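Local structure of uncharacterized protein PA2218 (Pseudomonas aeruginosa, 2HDW) at residues A[96-110]-A[124-137]. The protein is uncharacterised but adopts an alpha/beta hydrolase fold and is probably a hydrolase, its substrate unknown. Residues are numbered along the deposited sequence; the frame is centred on the assembly and turned at random.
Sequences LPAIVIGGPFGAVKE and GFVTLAFDPSYTGE
Lys109 NZ is gripped by three carboxylates: Asp131 OD2 and Glu137 OE1 across the contact, each at 2.7 Å, and Glu110 OE2 beside it. The lysine chain runs extended past Asp131 and bends only at its last torsion (chi4 -55°), which turns the ammonium into this acidic cluster. Asp131 is fixed at both oxygens. Lys109 N meets Asp131 OD1 at 2.8 Å, nearly along its C-O axis, while Lys109 NZ and Glu137 N reach Asp131 OD2 from opposite faces of the carboxylate plane. A water joins Asp131 OD2 to Glu110 OE1. So many buried acids would probably keep the lysine charged, and Lys70 and Arg276 add countercharge at Glu137 and Glu110.

Before these loops, strands 96-102 and 126-130 pair in parallel, their axes 4.8 Å apart, through four backbone hydrogen bonds, the first from Val126 N to Pro97 O and the last from Ile101 N to Leu128 O. On one sheet face Ile99 CD1 lies over the Phe125 ring, 3.9 Å from its centroid; on the other Val100 CG1 meets the edge of Phe130 at 3.6 Å (CE2).

Helix 112-122 completes this beta-alpha-beta unit, strands 80-88 and 173-178 flank the pair in the central sheet, and helix 356-366 packs on Ile99 and Phe125.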
# COMPACT_ATOMS: atom_id res chain seq x y z
N LEU A 96 -2.74 -8.65 22.16
CA LEU A 96 -2.58 -7.31 21.62
C LEU A 96 -3.38 -6.93 20.38
O LEU A 96 -3.76 -7.78 19.59
CB LEU A 96 -1.10 -7.08 21.31
CG LEU A 96 -0.12 -7.27 22.47
CD1 LEU A 96 1.29 -7.02 21.98
CD2 LEU A 96 -0.48 -6.30 23.59
N PRO A 97 -3.63 -5.62 20.20
CA PRO A 97 -4.37 -5.13 19.03
C PRO A 97 -3.35 -5.29 17.91
O PRO A 97 -2.15 -5.35 18.18
CB PRO A 97 -4.65 -3.67 19.37
CG PRO A 97 -3.43 -3.28 20.18
CD PRO A 97 -3.24 -4.50 21.08
N ALA A 98 -3.81 -5.36 16.66
CA ALA A 98 -2.88 -5.53 15.54
C ALA A 98 -3.22 -4.61 14.37
O ALA A 98 -4.36 -4.18 14.21
CB ALA A 98 -2.89 -6.99 15.08
N ILE A 99 -2.21 -4.32 13.56
CA ILE A 99 -2.37 -3.44 12.40
C ILE A 99 -1.68 -4.02 11.17
O ILE A 99 -0.51 -4.41 11.23
CB ILE A 99 -1.73 -2.05 12.66
CG1 ILE A 99 -2.31 -1.43 13.93
CG2 ILE A 99 -1.97 -1.14 11.47
CD1 ILE A 99 -1.64 -0.12 14.32
N VAL A 100 -2.40 -4.08 10.05
CA VAL A 100 -1.80 -4.56 8.81
C VAL A 100 -1.51 -3.33 7.97
O VAL A 100 -2.38 -2.48 7.76
CB VAL A 100 -2.74 -5.49 8.02
CG1 VAL A 100 -2.15 -5.76 6.63
CG2 VAL A 100 -2.90 -6.81 8.77
N ILE A 101 -0.28 -3.24 7.48
CA ILE A 101 0.13 -2.09 6.69
C ILE A 101 0.59 -2.45 5.28
O ILE A 101 1.40 -3.35 5.09
CB ILE A 101 1.26 -1.35 7.41
CG1 ILE A 101 0.85 -1.11 8.87
CG2 ILE A 101 1.55 -0.04 6.71
CD1 ILE A 101 1.94 -0.61 9.75
N GLY A 102 0.05 -1.73 4.30
CA GLY A 102 0.42 -1.96 2.91
C GLY A 102 0.64 -0.64 2.18
O GLY A 102 0.09 0.39 2.57
N GLY A 103 1.44 -0.69 1.13
CA GLY A 103 1.72 0.51 0.35
C GLY A 103 3.15 0.97 0.53
O GLY A 103 3.83 0.52 1.45
N PRO A 104 3.66 1.85 -0.36
CA PRO A 104 2.97 2.43 -1.52
C PRO A 104 2.73 1.41 -2.62
O PRO A 104 3.25 0.30 -2.58
CB PRO A 104 3.93 3.53 -1.99
CG PRO A 104 4.61 3.95 -0.72
CD PRO A 104 4.88 2.61 -0.05
N PHE A 105 1.93 1.80 -3.62
CA PHE A 105 1.64 0.93 -4.76
C PHE A 105 2.91 0.87 -5.61
O PHE A 105 3.33 1.88 -6.17
CB PHE A 105 0.49 1.53 -5.58
CG PHE A 105 0.09 0.71 -6.76
CD1 PHE A 105 -0.68 -0.44 -6.60
CD2 PHE A 105 0.47 1.09 -8.05
CE1 PHE A 105 -1.06 -1.20 -7.70
CE2 PHE A 105 0.09 0.33 -9.16
CZ PHE A 105 -0.67 -0.82 -8.98
N GLY A 106 3.51 -0.31 -5.71
CA GLY A 106 4.73 -0.43 -6.48
C GLY A 106 5.95 -0.39 -5.58
O GLY A 106 7.09 -0.31 -6.05
N ALA A 107 5.71 -0.44 -4.28
CA ALA A 107 6.78 -0.42 -3.29
C ALA A 107 6.76 -1.76 -2.56
O ALA A 107 5.78 -2.50 -2.65
CB ALA A 107 6.56 0.71 -2.29
N VAL A 108 7.85 -2.08 -1.87
CA VAL A 108 7.93 -3.33 -1.12
C VAL A 108 7.98 -3.06 0.38
O VAL A 108 8.22 -1.92 0.81
CB VAL A 108 9.16 -4.16 -1.53
CG1 VAL A 108 8.99 -4.65 -2.96
CG2 VAL A 108 10.44 -3.32 -1.40
N LYS A 109 7.78 -4.11 1.16
CA LYS A 109 7.77 -4.02 2.61
C LYS A 109 9.03 -3.44 3.25
O LYS A 109 8.98 -2.95 4.37
CB LYS A 109 7.49 -5.40 3.21
CG LYS A 109 8.57 -6.44 2.91
CD LYS A 109 8.11 -7.84 3.31
CE LYS A 109 9.22 -8.88 3.16
NZ LYS A 109 9.81 -8.93 1.79
N GLU A 110 10.16 -3.49 2.55
CA GLU A 110 11.39 -2.95 3.11
C GLU A 110 11.42 -1.42 3.06
O GLU A 110 12.30 -0.78 3.64
CB GLU A 110 12.62 -3.52 2.38
CG GLU A 110 12.83 -5.03 2.56
CD GLU A 110 11.88 -5.87 1.73
OE1 GLU A 110 11.17 -5.32 0.85
OE2 GLU A 110 11.85 -7.10 1.93
N GLY A 124 3.28 -0.24 20.71
CA GLY A 124 2.46 -1.24 21.38
C GLY A 124 1.55 -2.12 20.53
O GLY A 124 0.76 -2.89 21.08
N PHE A 125 1.65 -2.03 19.21
CA PHE A 125 0.81 -2.86 18.35
C PHE A 125 1.61 -4.00 17.70
O PHE A 125 2.82 -3.90 17.54
CB PHE A 125 0.19 -2.00 17.23
CG PHE A 125 -0.67 -0.87 17.73
CD1 PHE A 125 -2.04 -1.05 17.93
CD2 PHE A 125 -0.11 0.38 18.03
CE1 PHE A 125 -2.84 -0.00 18.41
CE2 PHE A 125 -0.91 1.43 18.51
CZ PHE A 125 -2.27 1.24 18.70
N VAL A 126 0.93 -5.08 17.37
CA VAL A 126 1.57 -6.19 16.67
C VAL A 126 1.35 -5.73 15.23
O VAL A 126 0.23 -5.40 14.86
CB VAL A 126 0.83 -7.52 16.88
CG1 VAL A 126 1.30 -8.54 15.87
CG2 VAL A 126 1.07 -8.02 18.30
N THR A 127 2.40 -5.70 14.41
CA THR A 127 2.24 -5.22 13.04
C THR A 127 2.80 -6.12 11.95
O THR A 127 3.64 -6.99 12.20
CB THR A 127 2.87 -3.83 12.87
OG1 THR A 127 4.28 -3.92 13.09
CG2 THR A 127 2.27 -2.86 13.88
N LEU A 128 2.33 -5.89 10.74
CA LEU A 128 2.73 -6.68 9.59
C LEU A 128 2.80 -5.83 8.32
O LEU A 128 1.84 -5.13 7.98
CB LEU A 128 1.73 -7.82 9.42
CG LEU A 128 1.92 -8.93 8.39
CD1 LEU A 128 3.18 -9.73 8.71
CD2 LEU A 128 0.70 -9.84 8.41
N ALA A 129 3.94 -5.88 7.63
CA ALA A 129 4.14 -5.16 6.37
C ALA A 129 4.32 -6.29 5.35
O ALA A 129 5.19 -7.15 5.52
CB ALA A 129 5.39 -4.28 6.44
N PHE A 130 3.51 -6.29 4.30
CA PHE A 130 3.57 -7.36 3.31
C PHE A 130 3.86 -6.92 1.88
O PHE A 130 3.65 -5.76 1.52
CB PHE A 130 2.24 -8.11 3.32
CG PHE A 130 1.08 -7.29 2.84
CD1 PHE A 130 0.81 -7.16 1.48
CD2 PHE A 130 0.27 -6.60 3.75
CE1 PHE A 130 -0.24 -6.37 1.02
CE2 PHE A 130 -0.78 -5.80 3.31
CZ PHE A 130 -1.04 -5.68 1.94
N ASP A 131 4.34 -7.86 1.08
CA ASP A 131 4.59 -7.61 -0.32
C ASP A 131 3.35 -8.07 -1.09
O ASP A 131 2.92 -9.22 -0.96
CB ASP A 131 5.81 -8.39 -0.82
CG ASP A 131 7.12 -7.78 -0.36
OD1 ASP A 131 7.15 -6.54 -0.15
OD2 ASP A 131 8.12 -8.52 -0.23
N PRO A 132 2.76 -7.17 -1.88
CA PRO A 132 1.56 -7.50 -2.67
C PRO A 132 1.83 -8.67 -3.62
O PRO A 132 2.98 -8.96 -3.96
CB PRO A 132 1.28 -6.21 -3.43
CG PRO A 132 1.78 -5.15 -2.48
CD PRO A 132 3.08 -5.74 -1.99
N SER A 133 0.76 -9.35 -4.02
CA SER A 133 0.85 -10.47 -4.96
C SER A 133 1.71 -10.11 -6.17
O SER A 133 1.67 -8.98 -6.65
CB SER A 133 -0.55 -10.87 -5.45
OG SER A 133 -1.26 -11.62 -4.47
N TYR A 134 2.50 -11.07 -6.65
CA TYR A 134 3.36 -10.88 -7.82
C TYR A 134 4.56 -9.94 -7.63
O TYR A 134 5.31 -9.73 -8.58
CB TYR A 134 2.56 -10.36 -9.01
CG TYR A 134 1.35 -11.17 -9.39
CD1 TYR A 134 1.47 -12.35 -10.13
CD2 TYR A 134 0.07 -10.74 -9.05
CE1 TYR A 134 0.34 -13.08 -10.51
CE2 TYR A 134 -1.06 -11.46 -9.42
CZ TYR A 134 -0.93 -12.62 -10.15
OH TYR A 134 -2.06 -13.33 -10.48
N THR A 135 4.73 -9.39 -6.43
CA THR A 135 5.84 -8.46 -6.19
C THR A 135 6.69 -8.78 -4.97
O THR A 135 6.33 -9.62 -4.15
CB THR A 135 5.32 -7.01 -6.03
OG1 THR A 135 4.63 -6.88 -4.78
CG2 THR A 135 4.37 -6.65 -7.17
N GLY A 136 7.83 -8.09 -4.86
CA GLY A 136 8.73 -8.31 -3.74
C GLY A 136 9.15 -9.75 -3.59
O GLY A 136 9.60 -10.37 -4.56
N GLU A 137 9.02 -10.30 -2.39
CA GLU A 137 9.38 -11.69 -2.15
C GLU A 137 8.18 -12.61 -2.25
O GLU A 137 8.30 -13.83 -2.13
CB GLU A 137 10.04 -11.84 -0.77
CG GLU A 137 11.34 -11.08 -0.64
CD GLU A 137 12.06 -11.36 0.65
OE1 GLU A 137 11.55 -10.98 1.72
OE2 GLU A 137 13.14 -11.99 0.60
O HOH W 1 3.63 -2.93 1.47
O HOH W 2 4.46 -3.87 -4.87
O HOH W 3 10.58 -7.30 -1.08